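Local coordinates for multicopper oxidase (Arthrobacter sp. FB24, PDB 3GDC), which probably acts as a laccase, taking electrons from reducing substrates at one copper centre and passing them to a copper cluster that reduces dioxygen to water, at residues A[80-83]-A[87-90]; A[131-134]-A[140-143]; A[217-222]-A[278-283]. All blocks are in the same frame, centred on the assembly; numbering follows the deposited sequence.

Interaction 1 (A[80-83]-A[87-90]); sequences FTNA and PHTI. With CU (copper (II) ion), chain D.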
ATOM      1  N   PHE A  80       9.607 -29.866 -13.787  1.00 17.89           N
ATOM      2  CA  PHE A  80       8.312 -29.407 -14.264  1.00 17.79           C
ATOM      3  C   PHE A  80       7.875 -30.198 -15.486  1.00 18.41           C
ATOM      4  O   PHE A  80       8.651 -30.363 -16.428  1.00 18.40           O
ATOM      5  CB  PHE A  80       8.392 -27.914 -14.612  1.00 17.55           C
ATOM      6  CG  PHE A  80       7.097 -27.332 -15.120  1.00 17.84           C
ATOM      7  CD1 PHE A  80       5.911 -27.493 -14.401  1.00 17.62           C
ATOM      8  CD2 PHE A  80       7.071 -26.600 -16.305  1.00 17.06           C
ATOM      9  CE1 PHE A  80       4.711 -26.933 -14.863  1.00 16.44           C
ATOM     10  CE2 PHE A  80       5.883 -26.039 -16.774  1.00 18.40           C
ATOM     11  CZ  PHE A  80       4.699 -26.208 -16.054  1.00 17.18           C
ATOM     12  N   THR A  81       6.645 -30.704 -15.457  1.00 18.58           N
ATOM     13  CA  THR A  81       6.016 -31.296 -16.639  1.00 19.25           C
ATOM     14  C   THR A  81       4.698 -30.579 -16.903  1.00 19.52           C
ATOM     15  O   THR A  81       3.916 -30.339 -15.973  1.00 19.34           O
ATOM     16  CB  THR A  81       5.765 -32.812 -16.478  1.00 19.96           C
ATOM     17  OG1 THR A  81       7.010 -33.487 -16.293  1.00 21.47           O
ATOM     18  CG2 THR A  81       5.066 -33.405 -17.719  1.00 20.74           C
ATOM     19  N   ASN A  82       4.467 -30.221 -18.161  1.00 19.44           N
ATOM     20  CA  ASN A  82       3.218 -29.580 -18.547  1.00 19.76           C
ATOM     21  C   ASN A  82       2.260 -30.633 -19.078  1.00 20.42           C
ATOM     22  O   ASN A  82       2.426 -31.126 -20.194  1.00 20.96           O
ATOM     23  CB  ASN A  82       3.443 -28.467 -19.589  1.00 19.42           C
ATOM     24  CG  ASN A  82       2.159 -27.721 -19.926  1.00 19.12           C
ATOM     25  OD1 ASN A  82       1.100 -28.016 -19.364  1.00 19.31           O
ATOM     26  ND2 ASN A  82       2.243 -26.760 -20.839  1.00 19.48           N
ATOM     27  N   ALA A  83       1.273 -30.998 -18.261  1.00 20.85           N
ATOM     28  CA  ALA A  83       0.231 -31.928 -18.680  1.00 21.79           C
ATOM     29  C   ALA A  83      -1.082 -31.212 -19.028  1.00 22.23           C
ATOM     30  O   ALA A  83      -2.121 -31.854 -19.196  1.00 22.29           O
ATOM     31  CB  ALA A  83       0.007 -33.001 -17.602  1.00 21.76           C
ATOM     32  N   PRO A  87       0.472 -23.881 -23.244  1.00 21.31           N
ATOM     33  CA  PRO A  87       1.852 -23.743 -22.770  1.00 20.53           C
ATOM     34  C   PRO A  87       1.870 -23.061 -21.407  1.00 19.59           C
ATOM     35  O   PRO A  87       1.006 -22.225 -21.123  1.00 18.99           O
ATOM     36  CB  PRO A  87       2.493 -22.816 -23.816  1.00 20.85           C
ATOM     37  CG  PRO A  87       1.339 -22.043 -24.384  1.00 21.48           C
ATOM     38  CD  PRO A  87       0.223 -23.055 -24.443  1.00 21.62           C
ATOM     39  N   HIS A  88       2.836 -23.427 -20.575  1.00 18.39           N
ATOM     40  CA  HIS A  88       2.964 -22.867 -19.233  1.00 17.75           C
ATOM     41  C   HIS A  88       4.443 -22.765 -18.871  1.00 17.16           C
ATOM     42  O   HIS A  88       5.317 -23.338 -19.552  1.00 17.09           O
ATOM     43  CB  HIS A  88       2.253 -23.762 -18.189  1.00 17.05           C
ATOM     44  CG  HIS A  88       0.766 -23.860 -18.360  1.00 17.90           C
ATOM     45  ND1 HIS A  88      -0.072 -22.770 -18.247  1.00 15.38           N
ATOM     46  CD2 HIS A  88      -0.034 -24.924 -18.623  1.00 16.75           C
ATOM     47  CE1 HIS A  88      -1.320 -23.155 -18.461  1.00 17.08           C
ATOM     48  NE2 HIS A  88      -1.325 -24.459 -18.677  1.00 17.11           N
ATOM     49  N   THR A  89       4.732 -22.042 -17.794  1.00 16.30           N
ATOM     50  CA  THR A  89       6.075 -22.004 -17.237  1.00 16.63           C
ATOM     51  C   THR A  89       5.976 -22.037 -15.702  1.00 16.46           C
ATOM     52  O   THR A  89       4.866 -22.064 -15.130  1.00 16.33           O
ATOM     53  CB  THR A  89       6.855 -20.713 -17.654  1.00 16.60           C
ATOM     54  OG1 THR A  89       6.318 -19.586 -16.966  1.00 17.35           O
ATOM     55  CG2 THR A  89       6.803 -20.457 -19.162  1.00 16.82           C
ATOM     56  N   ILE A  90       7.125 -22.040 -15.039  1.00 16.21           N
ATOM     57  CA  ILE A  90       7.180 -21.644 -13.637  1.00 15.87           C
ATOM     58  C   ILE A  90       8.199 -20.532 -13.506  1.00 16.43           C
ATOM     59  O   ILE A  90       9.394 -20.711 -13.808  1.00 15.93           O
ATOM     60  CB  ILE A  90       7.567 -22.777 -12.651  1.00 16.08           C
ATOM     61  CG1 ILE A  90       6.749 -24.055 -12.883  1.00 16.12           C
ATOM     62  CG2 ILE A  90       7.436 -22.274 -11.195  1.00 15.57           C
ATOM     63  CD1 ILE A  90       7.158 -25.236 -11.972  1.00 15.59           C
TER
HETATM   64 CU    CU D 301       0.458 -20.841 -17.756  1.00 24.54          CU
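The Cys-His2 type 1 copper site receives its first histidine, H88, from a loop that folds back against F80 and N82 at the end of strand 75-82. H88 ND1 binds the copper at 2.1 Å; C133 and H141 supply the other two protein ligands. What 80-83 contributes is a bed for this loop, apolar at one end and polar at the other. At the apolar end, F80 has CG anti to the backbone N (chi1 180°), which carries the ring across to the loop. I90 lies over one face, its CG1 3.9 Å from the ring centroid and close to the ring normal, a CH-pi contact; its CD1 methyl reaches toward the rim, 3.5 Å from F80 CD1. At the ring's edge, near its plane, is the carbonyl O of H88, 3.9 Å from F80 CE2; F80 CZ lies 4.1 Å from H88 CB. A leucine in place of F80 would probably leave I90 CG1 without the flat surface it rests on and a gap beside the H88 carbonyl, where the ring edge had been. N82 serves the polar end. Its OD1 lies in the plane of the H88 imidazole, at the edge, 3.4 Å from CD2, while ND2 comes within 3.6 Å of P87 CA. An asparagine suits this place because its amide can accept and donate: OD1 takes the N-H of G84 and ND2 gives to the carbonyl of H86, bracing the turn, while a second ND2 bond to I111 O ties it to a neighbouring loop. W57 meets the H88 ring edge-to-face. A strand and its following loop, held by an aromatic and an asparagine so that a histidine is presented through ND1, form one wall of a cupredoxin type 1 copper site.

Interaction 2 (A[131-134]-A[140-143]); sequences YHCH and PHIA. With CU (copper (II) ion), chain D; CU (copper (II) ion), chain E; CU (copper (II) ion), chain O.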
ATOM      1  N   TYR A 131       5.993 -18.634  -6.431  1.00 12.99           N
ATOM      2  CA  TYR A 131       6.230 -18.951  -7.829  1.00 13.11           C
ATOM      3  C   TYR A 131       4.883 -18.911  -8.546  1.00 13.51           C
ATOM      4  O   TYR A 131       3.815 -19.079  -7.916  1.00 13.38           O
ATOM      5  CB  TYR A 131       6.921 -20.326  -7.981  1.00 13.41           C
ATOM      6  CG  TYR A 131       6.098 -21.498  -7.485  1.00 13.20           C
ATOM      7  CD1 TYR A 131       5.211 -22.163  -8.342  1.00 14.78           C
ATOM      8  CD2 TYR A 131       6.184 -21.922  -6.156  1.00 12.79           C
ATOM      9  CE1 TYR A 131       4.435 -23.241  -7.890  1.00 13.92           C
ATOM     10  CE2 TYR A 131       5.399 -22.997  -5.681  1.00 11.36           C
ATOM     11  CZ  TYR A 131       4.535 -23.647  -6.563  1.00 14.66           C
ATOM     12  OH  TYR A 131       3.761 -24.687  -6.125  1.00 13.47           O
ATOM     13  N   HIS A 132       4.908 -18.649  -9.849  1.00 13.22           N
ATOM     14  CA  HIS A 132       3.685 -18.666 -10.649  1.00 13.96           C
ATOM     15  C   HIS A 132       4.007 -18.774 -12.121  1.00 14.24           C
ATOM     16  O   HIS A 132       5.160 -18.598 -12.526  1.00 13.68           O
ATOM     17  CB  HIS A 132       2.815 -17.423 -10.364  1.00 13.86           C
ATOM     18  CG  HIS A 132       3.505 -16.119 -10.622  1.00 14.13           C
ATOM     19  ND1 HIS A 132       3.643 -15.586 -11.885  1.00 13.81           N
ATOM     20  CD2 HIS A 132       4.089 -15.241  -9.774  1.00 14.94           C
ATOM     21  CE1 HIS A 132       4.294 -14.438 -11.806  1.00 15.53           C
ATOM     22  NE2 HIS A 132       4.571 -14.204 -10.535  1.00 15.54           N
ATOM     23  N   CYS A 133       3.002 -19.080 -12.930  1.00 15.00           N
ATOM     24  CA  CYS A 133       3.227 -19.179 -14.362  1.00 15.95           C
ATOM     25  C   CYS A 133       3.492 -17.798 -14.960  1.00 16.37           C
ATOM     26  O   CYS A 133       2.941 -16.791 -14.493  1.00 17.03           O
ATOM     27  CB  CYS A 133       2.032 -19.847 -15.052  1.00 15.48           C
ATOM     28  SG  CYS A 133       2.240 -19.977 -16.838  1.00 16.90           S
ATOM     29  N   HIS A 134       4.337 -17.742 -15.987  1.00 16.86           N
ATOM     30  CA  HIS A 134       4.622 -16.456 -16.625  1.00 18.36           C
ATOM     31  C   HIS A 134       4.315 -16.439 -18.135  1.00 19.13           C
ATOM     32  O   HIS A 134       4.833 -15.605 -18.882  1.00 19.80           O
ATOM     33  CB  HIS A 134       6.061 -16.016 -16.324  1.00 18.65           C
ATOM     34  CG  HIS A 134       6.237 -14.530 -16.285  1.00 19.55           C
ATOM     35  ND1 HIS A 134       6.108 -13.742 -17.407  1.00 22.31           N
ATOM     36  CD2 HIS A 134       6.529 -13.689 -15.264  1.00 23.15           C
ATOM     37  CE1 HIS A 134       6.314 -12.479 -17.082  1.00 22.63           C
ATOM     38  NE2 HIS A 134       6.567 -12.420 -15.785  1.00 22.61           N
ATOM     39  N   PRO A 140      -4.918 -14.519 -16.978  1.00 22.87           N
ATOM     40  CA  PRO A 140      -5.489 -15.857 -16.801  1.00 22.34           C
ATOM     41  C   PRO A 140      -4.485 -16.922 -16.370  1.00 21.67           C
ATOM     42  O   PRO A 140      -4.853 -17.836 -15.654  1.00 21.89           O
ATOM     43  CB  PRO A 140      -6.054 -16.201 -18.183  1.00 22.64           C
ATOM     44  CG  PRO A 140      -5.388 -15.285 -19.130  1.00 23.03           C
ATOM     45  CD  PRO A 140      -5.079 -14.041 -18.365  1.00 23.09           C
ATOM     46  N   HIS A 141      -3.228 -16.804 -16.792  1.00 20.79           N
ATOM     47  CA  HIS A 141      -2.231 -17.818 -16.434  1.00 20.23           C
ATOM     48  C   HIS A 141      -1.905 -17.832 -14.942  1.00 20.29           C
ATOM     49  O   HIS A 141      -1.643 -18.894 -14.386  1.00 21.62           O
ATOM     50  CB  HIS A 141      -0.989 -17.720 -17.321  1.00 19.91           C
ATOM     51  CG  HIS A 141      -1.185 -18.332 -18.672  1.00 18.73           C
ATOM     52  ND1 HIS A 141      -0.903 -19.657 -18.936  1.00 18.71           N
ATOM     53  CD2 HIS A 141      -1.684 -17.817 -19.821  1.00 17.51           C
ATOM     54  CE1 HIS A 141      -1.194 -19.924 -20.197  1.00 19.41           C
ATOM     55  NE2 HIS A 141      -1.675 -18.825 -20.755  1.00 18.58           N
ATOM     56  N   ILE A 142      -1.976 -16.677 -14.289  1.00 19.94           N
ATOM     57  CA  ILE A 142      -1.857 -16.635 -12.826  1.00 19.12           C
ATOM     58  C   ILE A 142      -3.237 -16.902 -12.197  1.00 18.37           C
ATOM     59  O   ILE A 142      -3.374 -17.755 -11.310  1.00 17.56           O
ATOM     60  CB  ILE A 142      -1.259 -15.298 -12.317  1.00 19.27           C
ATOM     61  CG1 ILE A 142       0.161 -15.088 -12.877  1.00 20.27           C
ATOM     62  CG2 ILE A 142      -1.204 -15.265 -10.777  1.00 20.40           C
ATOM     63  CD1 ILE A 142       0.738 -13.695 -12.604  1.00 20.83           C
ATOM     64  N   ALA A 143      -4.253 -16.192 -12.678  1.00 17.28           N
ATOM     65  CA  ALA A 143      -5.592 -16.234 -12.058  1.00 16.94           C
ATOM     66  C   ALA A 143      -6.282 -17.602 -12.120  1.00 16.73           C
ATOM     67  O   ALA A 143      -7.092 -17.937 -11.239  1.00 16.97           O
ATOM     68  CB  ALA A 143      -6.495 -15.157 -12.666  1.00 16.79           C
TER
HETATM   69 CU    CU D 301       0.458 -20.841 -17.756  1.00 24.54          CU
HETATM   70 CU    CU E 303       5.399 -12.549  -9.586  0.60 22.02          CU
HETATM   71 CU    CU O 304       7.213 -10.941 -14.734  0.50 24.25          CU
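Metal-bridged and buried, this contact joins H132 and C133, where strand 127-132 runs out, to H141 and I142 on helix 138-143, in the first cupredoxin domain. The three residues 132-134 form the His-Cys-His motif of multicopper oxidases, in which the cysteine serves the type 1 copper and its two neighbours serve the cluster. C133 SG and H141 ND1 each bind the copper of chain D at 2.2 Å, at an S-Cu-N angle near 122°, and H88 is the third protein ligand. A cysteine fits because its thiolate gives a soft, strongly covalent ligand; SG, anti to the backbone N (chi1 179°), extends from the strand end straight into the site. H132 NE2 binds the copper of chain E and H134 NE2 that of chain O. The copper of chain E and the copper of chain O stand 5.7 Å apart, consistent with a type 3 pair. H93 completes the first site with H271 of the second subunit, whereas H224 and H269 of that subunit complete the second, so the cluster lies between chains. The type 1 copper of chain D is 12.6 Å from the copper of chain E, and the motif probably provides the covalent path for electrons, as in other multicopper oxidases. The hydrogen bond from H132 ND1 to C133 O may offer a shorter through-bond route; it is nearly straight at 171° and in the imidazole plane, though the donor lies above the carbonyl plane, and together with the copper bond at NE2 it fixes the rotation of the ring. I142, a branched aliphatic residue, covers this polar bridge from the helix side without competing for its hydrogen: its CG1 rests 3.6 Å from C133 O, and its CD1 methyl lies 3.5 Å from H132 ND1.

Interaction 3 (A[217-222]-A[278-283]); sequences PINSFH and LGWMGF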
ATOM      1  N   PRO A 217      -6.114  -4.335  -7.196  1.00 19.59           N
ATOM      2  CA  PRO A 217      -4.728  -3.893  -6.987  1.00 19.03           C
ATOM      3  C   PRO A 217      -4.124  -4.181  -5.605  1.00 18.65           C
ATOM      4  O   PRO A 217      -2.902  -4.231  -5.479  1.00 18.58           O
ATOM      5  CB  PRO A 217      -4.798  -2.379  -7.234  1.00 19.05           C
ATOM      6  CG  PRO A 217      -6.217  -2.009  -6.920  1.00 19.43           C
ATOM      7  CD  PRO A 217      -7.059  -3.200  -7.280  1.00 19.77           C
ATOM      8  N   ILE A 218      -4.954  -4.355  -4.575  1.00 17.81           N
ATOM      9  CA  ILE A 218      -4.412  -4.556  -3.230  1.00 17.65           C
ATOM     10  C   ILE A 218      -5.283  -5.489  -2.394  1.00 17.25           C
ATOM     11  O   ILE A 218      -6.512  -5.522  -2.539  1.00 17.07           O
ATOM     12  CB  ILE A 218      -4.131  -3.198  -2.502  1.00 18.11           C
ATOM     13  CG1 ILE A 218      -3.235  -3.391  -1.267  1.00 19.28           C
ATOM     14  CG2 ILE A 218      -5.436  -2.480  -2.139  1.00 18.50           C
ATOM     15  CD1 ILE A 218      -2.377  -2.177  -0.908  1.00 20.45           C
ATOM     16  N   ASN A 219      -4.621  -6.265  -1.545  1.00 16.13           N
ATOM     17  CA  ASN A 219      -5.312  -7.141  -0.611  1.00 15.65           C
ATOM     18  C   ASN A 219      -4.899  -6.731   0.792  1.00 15.35           C
ATOM     19  O   ASN A 219      -3.929  -5.992   0.965  1.00 14.85           O
ATOM     20  CB  ASN A 219      -4.981  -8.614  -0.887  1.00 15.12           C
ATOM     21  CG  ASN A 219      -6.124  -9.557  -0.520  1.00 16.51           C
ATOM     22  OD1 ASN A 219      -6.974  -9.238   0.328  1.00 15.76           O
ATOM     23  ND2 ASN A 219      -6.151 -10.727  -1.164  1.00 15.13           N
ATOM     24  N   SER A 220      -5.653  -7.161   1.799  1.00 15.10           N
ATOM     25  CA  SER A 220      -5.254  -6.900   3.171  1.00 14.98           C
ATOM     26  C   SER A 220      -5.585  -8.079   4.074  1.00 15.02           C
ATOM     27  O   SER A 220      -6.192  -9.069   3.636  1.00 14.29           O
ATOM     28  CB  SER A 220      -5.866  -5.592   3.695  1.00 15.70           C
ATOM     29  OG  SER A 220      -7.277  -5.674   3.757  1.00 16.75           O
ATOM     30  N   PHE A 221      -5.153  -7.968   5.324  1.00 14.89           N
ATOM     31  CA  PHE A 221      -5.262  -9.034   6.317  1.00 15.43           C
ATOM     32  C   PHE A 221      -5.437  -8.393   7.669  1.00 15.31           C
ATOM     33  O   PHE A 221      -4.604  -7.580   8.081  1.00 15.02           O
ATOM     34  CB  PHE A 221      -3.978  -9.884   6.326  1.00 15.22           C
ATOM     35  CG  PHE A 221      -3.971 -10.988   7.352  1.00 16.28           C
ATOM     36  CD1 PHE A 221      -4.217 -12.307   6.977  1.00 16.94           C
ATOM     37  CD2 PHE A 221      -3.681 -10.714   8.693  1.00 16.69           C
ATOM     38  CE1 PHE A 221      -4.198 -13.341   7.929  1.00 16.26           C
ATOM     39  CE2 PHE A 221      -3.675 -11.739   9.648  1.00 18.99           C
ATOM     40  CZ  PHE A 221      -3.928 -13.048   9.264  1.00 17.67           C
ATOM     41  N   HIS A 222      -6.491  -8.784   8.379  1.00 15.25           N
ATOM     42  CA  HIS A 222      -6.736  -8.275   9.726  1.00 15.74           C
ATOM     43  C   HIS A 222      -7.143  -9.415  10.634  1.00 15.60           C
ATOM     44  O   HIS A 222      -7.901 -10.280  10.220  1.00 15.01           O
ATOM     45  CB  HIS A 222      -7.849  -7.210   9.707  1.00 16.29           C
ATOM     46  CG  HIS A 222      -8.309  -6.796  11.073  1.00 17.62           C
ATOM     47  ND1 HIS A 222      -7.465  -6.229  12.003  1.00 20.22           N
ATOM     48  CD2 HIS A 222      -9.522  -6.876  11.670  1.00 19.53           C
ATOM     49  CE1 HIS A 222      -8.134  -5.976  13.114  1.00 21.02           C
ATOM     50  NE2 HIS A 222      -9.386  -6.357  12.937  1.00 20.64           N
ATOM     51  N   LEU A 278     -17.161 -11.996   0.203  1.00 18.43           N
ATOM     52  CA  LEU A 278     -17.133 -12.911  -0.929  1.00 18.08           C
ATOM     53  C   LEU A 278     -16.116 -14.062  -0.753  1.00 17.02           C
ATOM     54  O   LEU A 278     -15.739 -14.716  -1.716  1.00 17.70           O
ATOM     55  CB  LEU A 278     -16.926 -12.153  -2.239  1.00 18.10           C
ATOM     56  CG  LEU A 278     -18.087 -11.241  -2.670  1.00 19.84           C
ATOM     57  CD1 LEU A 278     -17.707 -10.399  -3.879  1.00 20.97           C
ATOM     58  CD2 LEU A 278     -19.331 -12.069  -2.929  1.00 20.27           C
ATOM     59  N   GLY A 279     -15.701 -14.301   0.491  1.00 16.90           N
ATOM     60  CA  GLY A 279     -15.032 -15.544   0.850  1.00 15.92           C
ATOM     61  C   GLY A 279     -13.748 -15.442   1.641  1.00 15.56           C
ATOM     62  O   GLY A 279     -13.310 -16.429   2.230  1.00 15.04           O
ATOM     63  N   TRP A 280     -13.139 -14.261   1.662  1.00 15.45           N
ATOM     64  CA  TRP A 280     -11.880 -14.068   2.383  1.00 16.32           C
ATOM     65  C   TRP A 280     -12.182 -13.676   3.845  1.00 16.90           C
ATOM     66  O   TRP A 280     -11.968 -12.548   4.285  1.00 16.84           O
ATOM     67  CB  TRP A 280     -10.961 -13.112   1.586  1.00 16.17           C
ATOM     68  CG  TRP A 280      -9.610 -12.687   2.172  1.00 16.29           C
ATOM     69  CD1 TRP A 280      -8.773 -11.745   1.624  1.00 15.57           C
ATOM     70  CD2 TRP A 280      -8.969 -13.127   3.385  1.00 15.51           C
ATOM     71  NE1 TRP A 280      -7.669 -11.572   2.410  1.00 17.21           N
ATOM     72  CE2 TRP A 280      -7.756 -12.402   3.498  1.00 16.10           C
ATOM     73  CE3 TRP A 280      -9.294 -14.059   4.386  1.00 15.91           C
ATOM     74  CZ2 TRP A 280      -6.873 -12.577   4.564  1.00 16.97           C
ATOM     75  CZ3 TRP A 280      -8.414 -14.232   5.449  1.00 16.26           C
ATOM     76  CH2 TRP A 280      -7.218 -13.488   5.533  1.00 17.37           C
ATOM     77  N   MET A 281     -12.723 -14.649   4.580  1.00 17.97           N
ATOM     78  CA  MET A 281     -12.934 -14.532   6.019  1.00 19.62           C
ATOM     79  C   MET A 281     -12.910 -15.908   6.683  1.00 18.00           C
ATOM     80  O   MET A 281     -13.298 -16.905   6.082  1.00 18.05           O
ATOM     81  CB  MET A 281     -14.239 -13.778   6.342  1.00 19.46           C
ATOM     82  CG  MET A 281     -15.513 -14.451   5.908  1.00 21.83           C
ATOM     83  SD  MET A 281     -17.029 -13.569   6.427  1.00 26.67           S
ATOM     84  CE  MET A 281     -16.649 -13.129   8.092  1.00 24.24           C
ATOM     85  N   GLY A 282     -12.425 -15.942   7.917  1.00 18.11           N
ATOM     86  CA  GLY A 282     -12.405 -17.164   8.714  1.00 17.83           C
ATOM     87  C   GLY A 282     -12.248 -16.847  10.191  1.00 17.66           C
ATOM     88  O   GLY A 282     -12.341 -15.684  10.598  1.00 17.21           O
ATOM     89  N   PHE A 283     -12.023 -17.892  10.985  1.00 17.56           N
ATOM     90  CA  PHE A 283     -11.747 -17.754  12.409  1.00 18.19           C
ATOM     91  C   PHE A 283     -10.483 -18.498  12.793  1.00 17.76           C
ATOM     92  O   PHE A 283     -10.185 -19.558  12.222  1.00 17.30           O
ATOM     93  CB  PHE A 283     -12.862 -18.386  13.243  1.00 18.37           C
ATOM     94  CG  PHE A 283     -14.175 -17.685  13.144  1.00 19.97           C
ATOM     95  CD1 PHE A 283     -14.390 -16.485  13.820  1.00 21.34           C
ATOM     96  CD2 PHE A 283     -15.211 -18.242  12.402  1.00 21.80           C
ATOM     97  CE1 PHE A 283     -15.627 -15.834  13.740  1.00 23.03           C
ATOM     98  CE2 PHE A 283     -16.447 -17.604  12.320  1.00 23.39           C
ATOM     99  CZ  PHE A 283     -16.651 -16.399  12.985  1.00 21.59           C
TER
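W280, in the turn just before strand 281-287, reaches N219, S220 and F221 of strand 218-223 with one edge of its indole; strand 264-269 lies between these two strands in the second cupredoxin domain. Its CB points toward the other segment, and CG anti to the backbone N (chi1 177°) extends the rings away from the inverse gamma turn it centres. CD1 is the first indole atom to arrive, 3.3 Å from N219 OD1, which lies in the indole plane although its amide stands nearly perpendicular to that plane. Next comes NE1, whose hydrogen is divided between N219 OD1 and S220 O, each 3.2 Å from NE1; both bonds are weak and bent, at 123° and 126°. Beyond them CE2 passes the S220 carbonyl, and CZ2 lies 3.6 Å from F221 CD1. At the tip, CH2 comes to 3.5 Å from F221 CD1, which also stands in the indole plane, while the two six-membered rings are oblique. M169 and A270 also pack on W280. N219 OD1 also accepts the N-H of S220 and N219 ND2 bonds N211, so this amide is held in place. A tryptophan suits this position, joining an apolar body to one polar N-H: that buried N-H is shared between two weak acceptors, and the bent bonds suggest that packing probably does as much to place the indole, beside the strand that delivers copper ligand H222.

In the fold
From the N terminus the three contacts come in series, none enclosing or crossing another. Interaction 1 closes a short loop between strand 75-82 and strand 91-92; interaction 2 closes another from strand 127-132 into helix 138-143. Distant in sequence, they converge on the copper of chain D, and a probable hydrogen bond from H134 N to T89 OG1 joins them directly. Interaction 3 closes a far longer loop, 217-283, within the second cupredoxin domain, its centre about 20 Å from that of interaction 2. The two domains' copper ligands meet between subunits: H132 and H134 share metals with the second subunit's second domain, and H222 shares one with H91 of the third.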